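Local atomic coordinates of glycoside Hydrolase (Bacteroides plebeius, PDB entry 5T3B), a protein that probably hydrolyses glycosidic bonds in polysaccharides, as a glycoside hydrolase of family 50, whose known members act on agarose. Residues Y40-V45 with E57-I62; D173-N177 with M239-N243; F249-I255 with Y314-I318; V357-Y363 with T383-E389; D411-R415 with C446-M450. All blocks are in the same frame, centred on the assembly; numbering follows the deposited sequence. Where two conformers were deposited one is given.

How the interactions relate
The five contacts follow one another along the chain, interaction 1 coming first and interaction 5 last. Interaction 4, two parallel strands only about 4 Å from the chain centre, lies at the heart of the fold. Interaction 3 touches it through Glu254 and Asn253, both within hydrogen-bonding distance of Asn361, the centres being about 13 Å apart. Interactions 1 and 5 lie on the same side of the chain's centre and meet where Val45 packs on Asn414, near the start of helix 412-427. Interaction 2 sits far from interaction 1, their centres about 41 Å apart on opposite sides of the chain's centre. Polar residues, Asn253, Glu254, Asn361 and Glu389 among them, gather where interactions 3 and 4 join.

Interaction 1 (Y40-V45 with E57-I62); sequences YQPIIV and EAKTRI. With EDO (1,2-ethanediol), chain P.
Tyr40 lies against Thr60 and Arg61 at the open end of an antiparallel beta hairpin. Its CB packs on the aliphatic chain of Arg61, and the ring, with CG between the backbone N and the carbonyl carbon (chi1 77°), crosses that chain at about a right angle, Tyr40 CD2 coming 3.5 Å from Arg61 CB. Farther out, CE2 brings the ring edge to Thr60 O at 3.6 Å. At the tip, Tyr40 OH and O2 of a bound ethanediol are hydrogen-bonded at 2.8 Å, and the same O2 has a weak bond to Lys59 O. Beyond the tyrosine the strands pair in register: Ile43 with Thr60 and Val45 with Ala58 are hydrogen-bonded pairs, and Ile44 with Lys59 is the non-hydrogen-bonded pair between them. Ala58 O takes two donors, Val45 N at 2.9 Å and, from above the carbonyl plane, Thr60 OG1. The face bearing Ile43, Val45 and Thr60 packs against helix 412-427 through Phe417, Asn414 and His421, while strand 31-32 borders Tyr40 and Pro42.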
# COMPACT_ATOMS: atom_id res chain seq x y z
N TYR A 40 9.08 17.55 -18.82
CA TYR A 40 7.73 17.17 -19.27
C TYR A 40 7.03 18.38 -19.77
O TYR A 40 7.42 19.50 -19.40
CB TYR A 40 6.95 16.49 -18.14
CG TYR A 40 6.38 17.37 -17.06
CD1 TYR A 40 7.24 18.14 -16.22
CD2 TYR A 40 5.01 17.47 -16.86
CE1 TYR A 40 6.72 18.96 -15.21
CE2 TYR A 40 4.50 18.28 -15.85
CZ TYR A 40 5.34 19.03 -15.05
OH TYR A 40 4.79 19.83 -14.05
N GLN A 41 5.99 18.15 -20.56
CA GLN A 41 5.10 19.25 -20.94
C GLN A 41 3.82 19.18 -20.11
O GLN A 41 3.08 18.22 -20.22
CB GLN A 41 4.79 19.17 -22.40
CG GLN A 41 5.98 19.35 -23.28
CD GLN A 41 5.54 19.42 -24.70
OE1 GLN A 41 5.52 18.40 -25.35
NE2 GLN A 41 5.05 20.61 -25.16
N PRO A 42 3.61 20.16 -19.24
CA PRO A 42 2.54 20.03 -18.26
C PRO A 42 1.15 20.26 -18.84
O PRO A 42 0.96 21.04 -19.80
CB PRO A 42 2.85 21.06 -17.21
CG PRO A 42 3.75 22.06 -17.89
CD PRO A 42 4.43 21.36 -18.99
N ILE A 43 0.19 19.54 -18.28
CA ILE A 43 -1.23 19.86 -18.41
C ILE A 43 -1.81 20.33 -17.10
O ILE A 43 -1.20 20.15 -16.04
CB ILE A 43 -2.04 18.67 -19.04
CG1 ILE A 43 -2.05 17.45 -18.13
CG2 ILE A 43 -1.52 18.29 -20.41
CD1 ILE A 43 -3.17 16.47 -18.42
N ILE A 44 -3.03 20.84 -17.17
CA ILE A 44 -3.77 21.21 -16.00
C ILE A 44 -4.89 20.14 -15.76
O ILE A 44 -5.60 19.78 -16.68
CB ILE A 44 -4.44 22.55 -16.14
CG1 ILE A 44 -3.37 23.62 -16.11
CG2 ILE A 44 -5.48 22.81 -15.04
CD1 ILE A 44 -2.47 23.75 -14.86
N VAL A 45 -4.94 19.65 -14.52
CA VAL A 45 -6.04 18.80 -14.08
C VAL A 45 -6.67 19.49 -12.88
O VAL A 45 -5.98 19.92 -11.95
CB VAL A 45 -5.59 17.39 -13.69
CG1 VAL A 45 -6.71 16.62 -13.06
CG2 VAL A 45 -5.03 16.68 -14.91
N GLU A 57 -6.63 24.18 -9.92
CA GLU A 57 -5.90 23.74 -11.10
C GLU A 57 -4.53 23.27 -10.72
O GLU A 57 -3.75 24.01 -10.14
CB GLU A 57 -5.75 24.92 -12.06
CG GLU A 57 -7.09 25.38 -12.65
CD GLU A 57 -7.02 26.47 -13.67
OE1 GLU A 57 -6.00 27.14 -13.76
OE2 GLU A 57 -8.02 26.65 -14.38
N ALA A 58 -4.22 22.02 -11.04
CA ALA A 58 -2.99 21.36 -10.71
C ALA A 58 -2.16 21.00 -11.94
O ALA A 58 -2.66 20.32 -12.84
CB ALA A 58 -3.26 20.09 -9.90
N LYS A 59 -0.91 21.44 -11.92
CA LYS A 59 0.02 21.01 -12.95
C LYS A 59 0.23 19.54 -12.84
O LYS A 59 0.50 18.98 -11.75
CB LYS A 59 1.34 21.75 -12.88
CG LYS A 59 1.42 23.08 -13.53
CD LYS A 59 2.93 23.48 -13.57
CE LYS A 59 3.12 24.70 -14.32
NZ LYS A 59 4.50 25.06 -13.98
N THR A 60 0.13 18.84 -13.96
CA THR A 60 0.14 17.37 -13.96
C THR A 60 1.02 16.86 -15.09
O THR A 60 1.02 17.41 -16.21
CB THR A 60 -1.34 16.91 -14.11
OG1 THR A 60 -2.10 17.46 -13.06
CG2 THR A 60 -1.54 15.48 -14.09
N ARG A 61 1.69 15.75 -14.81
CA ARG A 61 2.58 15.04 -15.71
C ARG A 61 1.87 13.79 -16.17
O ARG A 61 1.60 12.90 -15.35
CB ARG A 61 3.91 14.71 -15.00
CG ARG A 61 4.88 13.98 -15.92
CD ARG A 61 6.28 13.91 -15.32
NE ARG A 61 6.32 13.10 -14.11
CZ ARG A 61 7.43 12.68 -13.51
NH1 ARG A 61 8.62 12.87 -14.08
NH2 ARG A 61 7.34 12.03 -12.38
N ILE A 62 1.65 13.65 -17.48
CA ILE A 62 1.09 12.46 -18.02
C ILE A 62 2.06 11.78 -19.03
O ILE A 62 2.95 12.43 -19.59
CB ILE A 62 -0.31 12.65 -18.65
CG1 ILE A 62 -0.30 13.62 -19.83
CG2 ILE A 62 -1.31 13.11 -17.62
CD1 ILE A 62 -1.59 13.60 -20.65
C1 EDO P . 4.75 19.12 -9.84
O1 EDO P . 4.82 18.11 -8.81
C2 EDO P . 3.45 18.95 -10.59
O2 EDO P . 3.50 18.43 -11.98
O HOH W 1 1.76 16.32 -18.74

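Interaction 2 (D173-N177 with M239-N243); sequences DKAVN and MFRNN
Asn177 of helix 169-182 reaches across to Met239, which directly precedes a type II beta turn running from Phe240 to Asn243. The two side chains slant past each other: Met239 SD lies 3.6 Å from Asn177 CG, and Met239 CE lies 4.1 Å from Lys174 CB. With CG between the backbone N and the carbonyl carbon (chi1 70°), the methionine chain is swung over its own neighbour, and CG sits above the centre of the Phe240 ring, 3.5 Å from the ring plane. The Asp173 carboxylate stands nearly perpendicular to that ring, its OD2 4.0 Å from Phe240 CZ. Two amides converge on one carbonyl. Asn177 ND2 binds Met239 O at 2.9 Å from well above the carbonyl plane, whereas Asn243 ND2 arrives almost end-on at 3.1 Å, and the amide planes are turned 71° apart. The first bond ties helix to loop; the second braces the loop on itself. A water completes the bridge, donating to Asn177 O at 2.8 Å and accepting from Asn243 ND2.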
# COMPACT_ATOMS: atom_id res chain seq x y z
N ASP A 173 -10.38 -13.75 0.25
CA ASP A 173 -9.07 -14.40 0.42
C ASP A 173 -9.16 -15.88 0.05
O ASP A 173 -8.25 -16.36 -0.65
CB ASP A 173 -8.61 -14.28 1.84
CG ASP A 173 -8.09 -12.89 2.24
OD1 ASP A 173 -7.88 -12.04 1.37
OD2 ASP A 173 -7.88 -12.68 3.46
N LYS A 174 -10.21 -16.60 0.49
CA LYS A 174 -10.33 -18.04 0.16
C LYS A 174 -10.56 -18.22 -1.35
O LYS A 174 -10.04 -19.15 -1.92
CB LYS A 174 -11.43 -18.67 0.98
CG LYS A 174 -11.59 -20.14 0.71
CD LYS A 174 -12.38 -20.85 1.73
CE LYS A 174 -12.20 -22.36 1.57
NZ LYS A 174 -12.57 -22.90 0.25
N ALA A 175 -11.38 -17.37 -1.95
CA ALA A 175 -11.65 -17.50 -3.39
C ALA A 175 -10.38 -17.46 -4.19
O ALA A 175 -10.16 -18.29 -5.07
CB ALA A 175 -12.60 -16.42 -3.83
N VAL A 176 -9.54 -16.49 -3.93
CA VAL A 176 -8.30 -16.33 -4.66
C VAL A 176 -7.32 -17.49 -4.29
O VAL A 176 -6.64 -18.02 -5.16
CB VAL A 176 -7.68 -14.98 -4.39
CG1 VAL A 176 -6.31 -14.88 -4.98
CG2 VAL A 176 -8.58 -13.88 -4.92
N ASN A 177 -7.29 -17.84 -3.02
CA ASN A 177 -6.41 -18.90 -2.57
C ASN A 177 -6.74 -20.22 -3.25
O ASN A 177 -5.87 -20.93 -3.75
CB ASN A 177 -6.46 -18.97 -1.04
CG ASN A 177 -5.33 -19.78 -0.44
OD1 ASN A 177 -5.43 -20.99 -0.28
ND2 ASN A 177 -4.29 -19.09 -0.08
N MET A 239 -3.74 -20.99 5.26
CA MET A 239 -3.77 -21.03 3.78
C MET A 239 -2.67 -20.21 3.10
O MET A 239 -2.47 -20.29 1.90
CB MET A 239 -5.13 -20.61 3.25
CG MET A 239 -5.45 -19.17 3.41
SD MET A 239 -7.03 -18.69 2.55
CE MET A 239 -8.14 -19.73 3.26
N PHE A 240 -1.94 -19.44 3.90
CA PHE A 240 -0.96 -18.53 3.38
C PHE A 240 0.48 -19.00 3.52
O PHE A 240 1.34 -18.69 2.69
CB PHE A 240 -1.09 -17.15 3.99
CG PHE A 240 -2.47 -16.56 3.85
CD1 PHE A 240 -3.02 -16.32 2.57
CD2 PHE A 240 -3.28 -16.29 4.93
CE1 PHE A 240 -4.30 -15.79 2.43
CE2 PHE A 240 -4.54 -15.73 4.77
CZ PHE A 240 -5.04 -15.49 3.52
N ARG A 241 0.75 -19.75 4.58
CA ARG A 241 2.13 -20.14 4.82
C ARG A 241 2.58 -21.14 3.73
O ARG A 241 1.81 -22.00 3.31
CB ARG A 241 2.28 -20.75 6.22
CG ARG A 241 1.55 -22.05 6.43
CD ARG A 241 2.06 -22.56 7.78
NE ARG A 241 1.69 -21.75 8.93
CZ ARG A 241 0.55 -21.90 9.57
NH1 ARG A 241 -0.29 -22.91 9.23
NH2 ARG A 241 0.25 -21.04 10.54
N ASN A 242 3.84 -21.00 3.33
CA ASN A 242 4.44 -21.90 2.34
C ASN A 242 3.70 -21.96 1.02
O ASN A 242 3.71 -22.95 0.32
CB ASN A 242 4.63 -23.29 2.93
CG ASN A 242 5.50 -23.26 4.16
OD1 ASN A 242 5.10 -23.68 5.28
ND2 ASN A 242 6.63 -22.73 3.99
N ASN A 243 3.04 -20.87 0.68
CA ASN A 243 2.21 -20.79 -0.49
C ASN A 243 2.88 -19.80 -1.45
O ASN A 243 2.92 -18.58 -1.16
CB ASN A 243 0.82 -20.35 -0.09
CG ASN A 243 -0.14 -20.36 -1.26
OD1 ASN A 243 0.26 -20.13 -2.42
ND2 ASN A 243 -1.38 -20.63 -0.97
O HOH W 2 -3.17 -20.47 -3.18

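Interaction 3 (F249-I255 with Y314-I318); sequences FFSDNEI and YYSAI. With EDO (1,2-ethanediol), chain D.
The hydroxyl of Tyr314 is held between Ser251 and Asp252, where helix 300-324 meets the loop 249-255. The ring extends straight off the helix because CG is anti to the backbone N (chi1 179°), which carries OH to the loop. Tyr314 OH donates to Asp252 OD2 at 2.6 Å, on the anti lone pair of that oxygen. Ser251 OG, set between its own N and carbonyl carbon by chi1 of 59°, lies 2.7 Å from Tyr314 OH and is also hydrogen-bonded to Tyr332 OH, which may compete for the serine's proton. A methyl lies over each ring face, offset toward the rim: Ile255 CD1 makes a CH-pi contact 3.9 Å from the ring centroid, and Ile318 CD1 covers the opposite face. Ile318 CG2 meanwhile meets the edge of Phe249, 3.9 Å from CZ. Next to these anchored residues come Asn253 and Glu254, an Asn-Glu pair whose glutamate grips an ethanediol through both oxygens; the arrangement is consistent with the strand-four end of the barrel in clan GH-A glycosidases.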
# COMPACT_ATOMS: atom_id res chain seq x y z
N PHE A 249 2.09 -10.34 3.65
CA PHE A 249 0.91 -9.95 4.44
C PHE A 249 1.11 -8.61 5.12
O PHE A 249 2.23 -8.19 5.41
CB PHE A 249 0.55 -11.00 5.49
CG PHE A 249 1.52 -11.08 6.67
CD1 PHE A 249 2.74 -11.74 6.55
CD2 PHE A 249 1.18 -10.52 7.87
CE1 PHE A 249 3.61 -11.81 7.59
CE2 PHE A 249 2.05 -10.60 8.92
CZ PHE A 249 3.29 -11.21 8.78
N PHE A 250 -0.02 -7.98 5.41
CA PHE A 250 -0.06 -6.77 6.22
C PHE A 250 -0.60 -7.14 7.58
O PHE A 250 -1.55 -7.91 7.69
CB PHE A 250 -0.98 -5.72 5.61
CG PHE A 250 -0.71 -5.49 4.15
CD1 PHE A 250 0.38 -4.74 3.72
CD2 PHE A 250 -1.52 -6.09 3.19
CE1 PHE A 250 0.65 -4.61 2.40
CE2 PHE A 250 -1.24 -5.98 1.85
CZ PHE A 250 -0.18 -5.23 1.46
N SER A 251 -0.04 -6.58 8.65
CA SER A 251 -0.44 -6.97 10.02
C SER A 251 -1.57 -6.08 10.61
O SER A 251 -2.11 -6.41 11.66
CB SER A 251 0.76 -6.96 10.94
OG SER A 251 1.36 -5.71 10.97
N ASP A 252 -1.80 -4.91 10.01
CA ASP A 252 -2.73 -3.91 10.47
C ASP A 252 -2.87 -2.91 9.35
O ASP A 252 -2.25 -3.03 8.29
CB ASP A 252 -2.29 -3.30 11.80
CG ASP A 252 -2.81 -4.00 13.02
OD1 ASP A 252 -4.02 -4.14 13.17
OD2 ASP A 252 -2.02 -4.41 13.95
N ASN A 253 -3.71 -1.90 9.61
CA ASN A 253 -3.97 -0.87 8.63
C ASN A 253 -4.13 0.48 9.33
O ASN A 253 -5.00 0.62 10.20
CB ASN A 253 -5.25 -1.15 7.88
CG ASN A 253 -5.57 -0.13 6.79
OD1 ASN A 253 -4.77 0.19 5.92
ND2 ASN A 253 -6.78 0.38 6.86
N GLU A 254 -3.27 1.46 8.99
CA GLU A 254 -3.47 2.81 9.54
C GLU A 254 -3.54 2.85 11.05
O GLU A 254 -4.43 3.46 11.64
CB GLU A 254 -4.68 3.48 8.89
CG GLU A 254 -4.63 3.54 7.38
CD GLU A 254 -5.55 4.55 6.75
OE1 GLU A 254 -6.57 4.92 7.40
OE2 GLU A 254 -5.23 4.91 5.58
N ILE A 255 -2.53 2.27 11.69
CA ILE A 255 -2.42 2.40 13.12
C ILE A 255 -2.19 3.88 13.49
O ILE A 255 -1.37 4.55 12.90
CB ILE A 255 -1.22 1.57 13.63
CG1 ILE A 255 -1.41 0.07 13.35
CG2 ILE A 255 -0.97 1.80 15.11
CD1 ILE A 255 -0.15 -0.75 13.58
N TYR A 314 6.30 -3.14 17.98
CA TYR A 314 5.28 -3.71 17.11
C TYR A 314 5.92 -4.55 15.99
O TYR A 314 5.67 -5.74 15.86
CB TYR A 314 4.41 -2.56 16.60
CG TYR A 314 3.33 -3.03 15.67
CD1 TYR A 314 2.16 -3.59 16.17
CD2 TYR A 314 3.51 -3.01 14.29
CE1 TYR A 314 1.17 -4.06 15.33
CE2 TYR A 314 2.51 -3.46 13.45
CZ TYR A 314 1.39 -4.04 13.97
OH TYR A 314 0.41 -4.49 13.13
N TYR A 315 6.72 -3.86 15.15
CA TYR A 315 7.26 -4.51 13.98
C TYR A 315 8.23 -5.63 14.31
O TYR A 315 8.23 -6.67 13.62
CB TYR A 315 7.93 -3.49 13.08
CG TYR A 315 7.01 -2.50 12.37
CD1 TYR A 315 5.89 -2.92 11.64
CD2 TYR A 315 7.28 -1.15 12.42
CE1 TYR A 315 5.15 -2.00 10.93
CE2 TYR A 315 6.54 -0.24 11.71
CZ TYR A 315 5.46 -0.67 10.99
OH TYR A 315 4.70 0.28 10.29
N SER A 316 9.03 -5.47 15.35
CA SER A 316 9.96 -6.49 15.67
C SER A 316 9.29 -7.75 16.16
O SER A 316 9.69 -8.87 15.81
CB SER A 316 10.99 -5.96 16.66
OG SER A 316 10.39 -5.73 17.95
N ALA A 317 8.21 -7.61 16.93
CA ALA A 317 7.48 -8.78 17.37
C ALA A 317 6.96 -9.60 16.19
O ALA A 317 6.96 -10.82 16.20
CB ALA A 317 6.30 -8.40 18.26
N ILE A 318 6.44 -8.89 15.18
CA ILE A 318 5.83 -9.57 14.06
C ILE A 318 6.91 -10.22 13.16
O ILE A 318 6.79 -11.36 12.75
CB ILE A 318 4.89 -8.62 13.34
CG1 ILE A 318 3.73 -8.27 14.33
CG2 ILE A 318 4.36 -9.29 12.06
CD1 ILE A 318 2.90 -7.07 13.90
C1 EDO D . -6.77 8.12 4.95
O1 EDO D . -5.51 7.61 5.36
C2 EDO D . -7.74 8.27 6.09
O2 EDO D . -8.04 6.94 6.56

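Interaction 4 (V357-Y363 with T383-E389); sequences VISINYY and TPFMVTE
Ile358 and Ile360 pair with Phe385 and Val387 in two parallel strands joined through helix 370-379, a beta-alpha-beta unit as expected in the barrel of this family. The backbone bonds come first. Ile358 N and O bind Pro384 O and Met386 N, Ile360 N and O bind Met386 O and Thr388 N, and Tyr362 N closes the row on Glu389 O at 3.0 Å. CA-H...O contacts lie between them, such as Phe385 CA to Ile358 O at 3.0 Å.

Apolar contacts occupy both faces. Val357 CG1 meets Met386 CG at 3.8 Å, while on the other face Ile360 CD1 touches Phe385 CB at 4.1 Å and Tyr362 CB lies beside Val387 CG1.

Polar side chains gather at the C-terminal end. Thr388 OG1 donates to Asn361 OD1 at 2.7 Å. The Asn361 amide and Glu389 carboxylate are stacked, their planes 28° apart. Tyr363 OH donates to Glu389 OE1 at 2.7 Å, reaching its anti lone pair, with ring and carboxylate planes 75° apart. Arg336 forms a salt bridge with Glu389 OE2, and Asn361 ND2 is bonded to Glu254 and Asn253.

With an extended chain and a partner at each oxygen, Glu389 is probably restrained in rotation. Such a held glutamate facing Glu254 is consistent with the carboxylate pair that clan GH-A enzymes carry at these strand ends.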
# COMPACT_ATOMS: atom_id res chain seq x y z
N VAL A 357 9.01 -5.09 3.35
CA VAL A 357 8.62 -3.91 2.56
C VAL A 357 7.77 -3.06 3.50
O VAL A 357 6.92 -3.60 4.19
CB VAL A 357 7.80 -4.28 1.31
CG1 VAL A 357 7.47 -3.06 0.49
CG2 VAL A 357 8.51 -5.32 0.47
N ILE A 358 8.03 -1.76 3.50
CA ILE A 358 7.24 -0.82 4.27
C ILE A 358 6.00 -0.44 3.48
O ILE A 358 6.12 0.05 2.36
CB ILE A 358 8.06 0.43 4.62
CG1 ILE A 358 9.34 0.05 5.36
CG2 ILE A 358 7.23 1.41 5.44
CD1 ILE A 358 10.31 1.16 5.50
N SER A 359 4.80 -0.66 4.01
CA SER A 359 3.61 -0.24 3.30
C SER A 359 3.19 1.13 3.77
O SER A 359 3.15 1.45 5.00
CB SER A 359 2.48 -1.25 3.48
OG SER A 359 2.35 -1.68 4.83
N ILE A 360 2.77 1.95 2.79
CA ILE A 360 2.33 3.34 3.01
C ILE A 360 1.05 3.58 2.19
O ILE A 360 1.07 3.40 0.98
CB ILE A 360 3.43 4.34 2.65
CG1 ILE A 360 4.69 4.09 3.59
CG2 ILE A 360 2.91 5.76 2.70
CD1 ILE A 360 5.89 4.92 3.26
N ASN A 361 -0.01 4.00 2.87
CA ASN A 361 -1.19 4.52 2.19
C ASN A 361 -0.94 5.99 1.92
O ASN A 361 -0.63 6.69 2.85
CB ASN A 361 -2.42 4.36 3.06
CG ASN A 361 -2.85 2.92 3.34
OD1 ASN A 361 -2.38 1.98 2.72
ND2 ASN A 361 -3.81 2.76 4.19
N TYR A 362 -1.05 6.46 0.70
CA TYR A 362 -0.54 7.78 0.29
C TYR A 362 -1.64 8.69 -0.18
O TYR A 362 -2.05 8.64 -1.34
CB TYR A 362 0.57 7.64 -0.75
CG TYR A 362 1.62 8.77 -0.73
CD1 TYR A 362 1.35 10.04 -0.22
CD2 TYR A 362 2.91 8.57 -1.22
CE1 TYR A 362 2.33 11.04 -0.18
CE2 TYR A 362 3.86 9.56 -1.22
CZ TYR A 362 3.57 10.79 -0.69
OH TYR A 362 4.56 11.74 -0.70
N TYR A 363 -2.17 9.48 0.75
CA TYR A 363 -3.26 10.39 0.54
C TYR A 363 -2.84 11.83 0.79
O TYR A 363 -1.84 12.14 1.38
CB TYR A 363 -4.40 10.02 1.46
CG TYR A 363 -5.08 8.71 1.12
CD1 TYR A 363 -5.75 8.57 -0.07
CD2 TYR A 363 -4.95 7.59 1.93
CE1 TYR A 363 -6.36 7.41 -0.42
CE2 TYR A 363 -5.60 6.41 1.61
CZ TYR A 363 -6.29 6.32 0.40
OH TYR A 363 -6.93 5.16 0.05
N THR A 383 15.59 -0.38 3.05
CA THR A 383 14.42 -1.25 2.90
C THR A 383 13.40 -0.50 2.08
O THR A 383 13.17 0.66 2.34
CB THR A 383 13.85 -1.59 4.29
OG1 THR A 383 14.86 -2.32 5.00
CG2 THR A 383 12.57 -2.39 4.18
N PRO A 384 12.82 -1.14 1.07
CA PRO A 384 11.87 -0.42 0.18
C PRO A 384 10.52 -0.24 0.81
O PRO A 384 10.17 -0.87 1.84
CB PRO A 384 11.81 -1.29 -1.05
CG PRO A 384 11.97 -2.70 -0.44
CD PRO A 384 13.04 -2.51 0.60
N PHE A 385 9.74 0.61 0.14
CA PHE A 385 8.34 0.80 0.48
C PHE A 385 7.47 0.46 -0.74
O PHE A 385 7.96 0.37 -1.88
CB PHE A 385 8.05 2.23 0.97
CG PHE A 385 8.06 3.29 -0.07
CD1 PHE A 385 9.22 3.88 -0.48
CD2 PHE A 385 6.87 3.72 -0.62
CE1 PHE A 385 9.25 4.88 -1.41
CE2 PHE A 385 6.86 4.76 -1.57
CZ PHE A 385 8.06 5.34 -1.99
N MET A 386 6.18 0.29 -0.45
CA MET A 386 5.16 0.14 -1.48
C MET A 386 4.01 1.06 -1.10
O MET A 386 3.74 1.21 0.10
CB MET A 386 4.67 -1.29 -1.63
CG MET A 386 4.03 -1.88 -0.44
SD MET A 386 3.62 -3.63 -0.57
CE MET A 386 2.44 -3.56 -1.85
N VAL A 387 3.31 1.58 -2.08
CA VAL A 387 2.11 2.39 -1.84
C VAL A 387 0.94 1.44 -1.87
O VAL A 387 0.59 0.88 -2.91
CB VAL A 387 2.01 3.52 -2.83
CG1 VAL A 387 0.64 4.21 -2.66
CG2 VAL A 387 3.15 4.49 -2.63
N THR A 388 0.31 1.27 -0.74
CA THR A 388 -0.77 0.30 -0.61
C THR A 388 -2.14 0.87 -0.91
O THR A 388 -3.09 0.09 -1.07
CB THR A 388 -0.74 -0.37 0.77
OG1 THR A 388 -0.32 0.56 1.78
CG2 THR A 388 0.23 -1.53 0.77
N GLU A 389 -2.28 2.18 -0.97
CA GLU A 389 -3.54 2.77 -1.39
C GLU A 389 -3.28 4.14 -1.99
O GLU A 389 -2.50 4.91 -1.43
CB GLU A 389 -4.52 3.03 -0.22
CG GLU A 389 -4.96 1.83 0.57
CD GLU A 389 -5.91 2.10 1.68
OE1 GLU A 389 -6.51 3.19 1.78
OE2 GLU A 389 -6.09 1.15 2.51

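Interaction 5 (D411-R415 with C446-M450); sequences DQQNR and CNKGM
Arg415 reaches from the first turn of helix 412-427 to the backbone of Gly449, and this grip is the tight part of the contact. NH1 and NH2 of Arg415 both donate to Gly449 O, each at 3.0 Å, and the carbonyl oxygen lies in the guanidinium plane. NH1 meets the oxygen nearly end-on, whereas NH2 lies above the carbonyl plane, 51° out of it. The arginine chain bends at chi3 (78°), which turns the guanidinium so that its end faces the carbonyl. Over one face of the guanidinium lies the amide of Asn447, centre of an inverse gamma turn, with its plane 57° from that of the guanidinium. The Gln412 amide approaches Asn447 from the opposite direction, so three polar groups pack together and the arginine's rotation is probably restricted.

Away from the arginine the contact is looser. Lys448, partly exposed, adds little to it and turns its side chain off toward a salt bridge with Asp443. Asp411, which itself does not touch 446-450, caps the N terminus of the helix from which Arg415 projects, its OD1 accepting from Asn414 N at 2.9 Å.

Around the arginine, Thr392 O receives NE, the ring of Tyr458 makes a cation-pi contact, and Val409 of strand 407-409 and Leu461 of helix 459-469 pack on its side chain.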
# COMPACT_ATOMS: atom_id res chain seq x y z
N ASP A 411 -13.66 13.78 -14.25
CA ASP A 411 -14.19 12.66 -15.04
C ASP A 411 -13.20 11.51 -15.05
O ASP A 411 -12.11 11.61 -14.46
CB ASP A 411 -14.58 13.14 -16.42
CG ASP A 411 -13.49 13.69 -17.19
OD1 ASP A 411 -12.30 13.40 -16.92
OD2 ASP A 411 -13.75 14.48 -18.15
N GLN A 412 -13.59 10.42 -15.70
CA GLN A 412 -12.75 9.22 -15.69
C GLN A 412 -11.42 9.45 -16.41
O GLN A 412 -10.41 8.93 -15.96
CB GLN A 412 -13.49 8.03 -16.30
CG GLN A 412 -14.77 7.67 -15.56
CD GLN A 412 -14.56 7.42 -14.09
OE1 GLN A 412 -15.23 8.01 -13.18
NE2 GLN A 412 -13.67 6.57 -13.84
N GLN A 413 -11.44 10.22 -17.48
CA GLN A 413 -10.18 10.53 -18.16
C GLN A 413 -9.21 11.20 -17.17
O GLN A 413 -8.04 10.87 -17.16
CB GLN A 413 -10.38 11.40 -19.39
CG GLN A 413 -9.10 11.86 -20.02
CD GLN A 413 -9.33 12.63 -21.29
OE1 GLN A 413 -10.06 13.62 -21.31
NE2 GLN A 413 -8.69 12.18 -22.32
N ASN A 414 -9.70 12.12 -16.37
CA ASN A 414 -8.84 12.82 -15.43
C ASN A 414 -8.42 11.89 -14.29
O ASN A 414 -7.33 12.12 -13.72
CB ASN A 414 -9.46 14.13 -14.98
CG ASN A 414 -9.29 15.22 -16.05
OD1 ASN A 414 -8.25 15.86 -16.11
ND2 ASN A 414 -10.26 15.39 -16.85
N ARG A 415 -9.23 10.90 -13.91
CA ARG A 415 -8.76 9.89 -13.00
C ARG A 415 -7.55 9.19 -13.62
O ARG A 415 -6.59 8.81 -12.90
CB ARG A 415 -9.84 8.88 -12.61
CG ARG A 415 -11.04 9.43 -11.88
CD ARG A 415 -12.06 8.33 -11.65
NE ARG A 415 -11.69 7.48 -10.54
CZ ARG A 415 -12.14 6.23 -10.38
NH1 ARG A 415 -12.82 5.56 -11.31
NH2 ARG A 415 -11.86 5.62 -9.25
N CYS A 446 -19.84 6.05 -3.84
CA CYS A 446 -18.56 6.76 -3.97
C CYS A 446 -17.71 6.11 -5.06
O CYS A 446 -17.51 4.89 -5.01
CB CYS A 446 -17.82 6.82 -2.64
SG CYS A 446 -16.37 7.90 -2.73
N ASN A 447 -17.12 6.91 -5.91
CA ASN A 447 -16.31 6.46 -7.03
C ASN A 447 -14.86 6.15 -6.60
O ASN A 447 -13.96 6.85 -7.04
CB ASN A 447 -16.39 7.42 -8.19
CG ASN A 447 -15.66 6.93 -9.41
OD1 ASN A 447 -15.62 5.67 -9.72
ND2 ASN A 447 -15.13 7.82 -10.16
N LYS A 448 -14.72 5.10 -5.81
CA LYS A 448 -13.40 4.59 -5.41
C LYS A 448 -12.91 3.50 -6.32
O LYS A 448 -11.77 3.10 -6.22
CB LYS A 448 -13.47 4.07 -3.98
CG LYS A 448 -13.81 5.09 -2.91
CD LYS A 448 -14.03 4.47 -1.54
CE LYS A 448 -14.41 5.48 -0.52
NZ LYS A 448 -14.97 4.82 0.74
N GLY A 449 -13.72 3.02 -7.24
CA GLY A 449 -13.37 1.80 -7.92
C GLY A 449 -12.73 1.93 -9.27
O GLY A 449 -12.91 2.93 -9.97
N MET A 450 -12.02 0.87 -9.65
CA MET A 450 -11.66 0.67 -11.05
C MET A 450 -12.87 0.15 -11.86
O MET A 450 -12.96 0.39 -13.07
CB MET A 450 -10.50 -0.32 -11.16
CG MET A 450 -9.85 -0.40 -12.52
SD MET A 450 -8.43 -1.47 -12.70
CE MET A 450 -9.12 -3.07 -12.35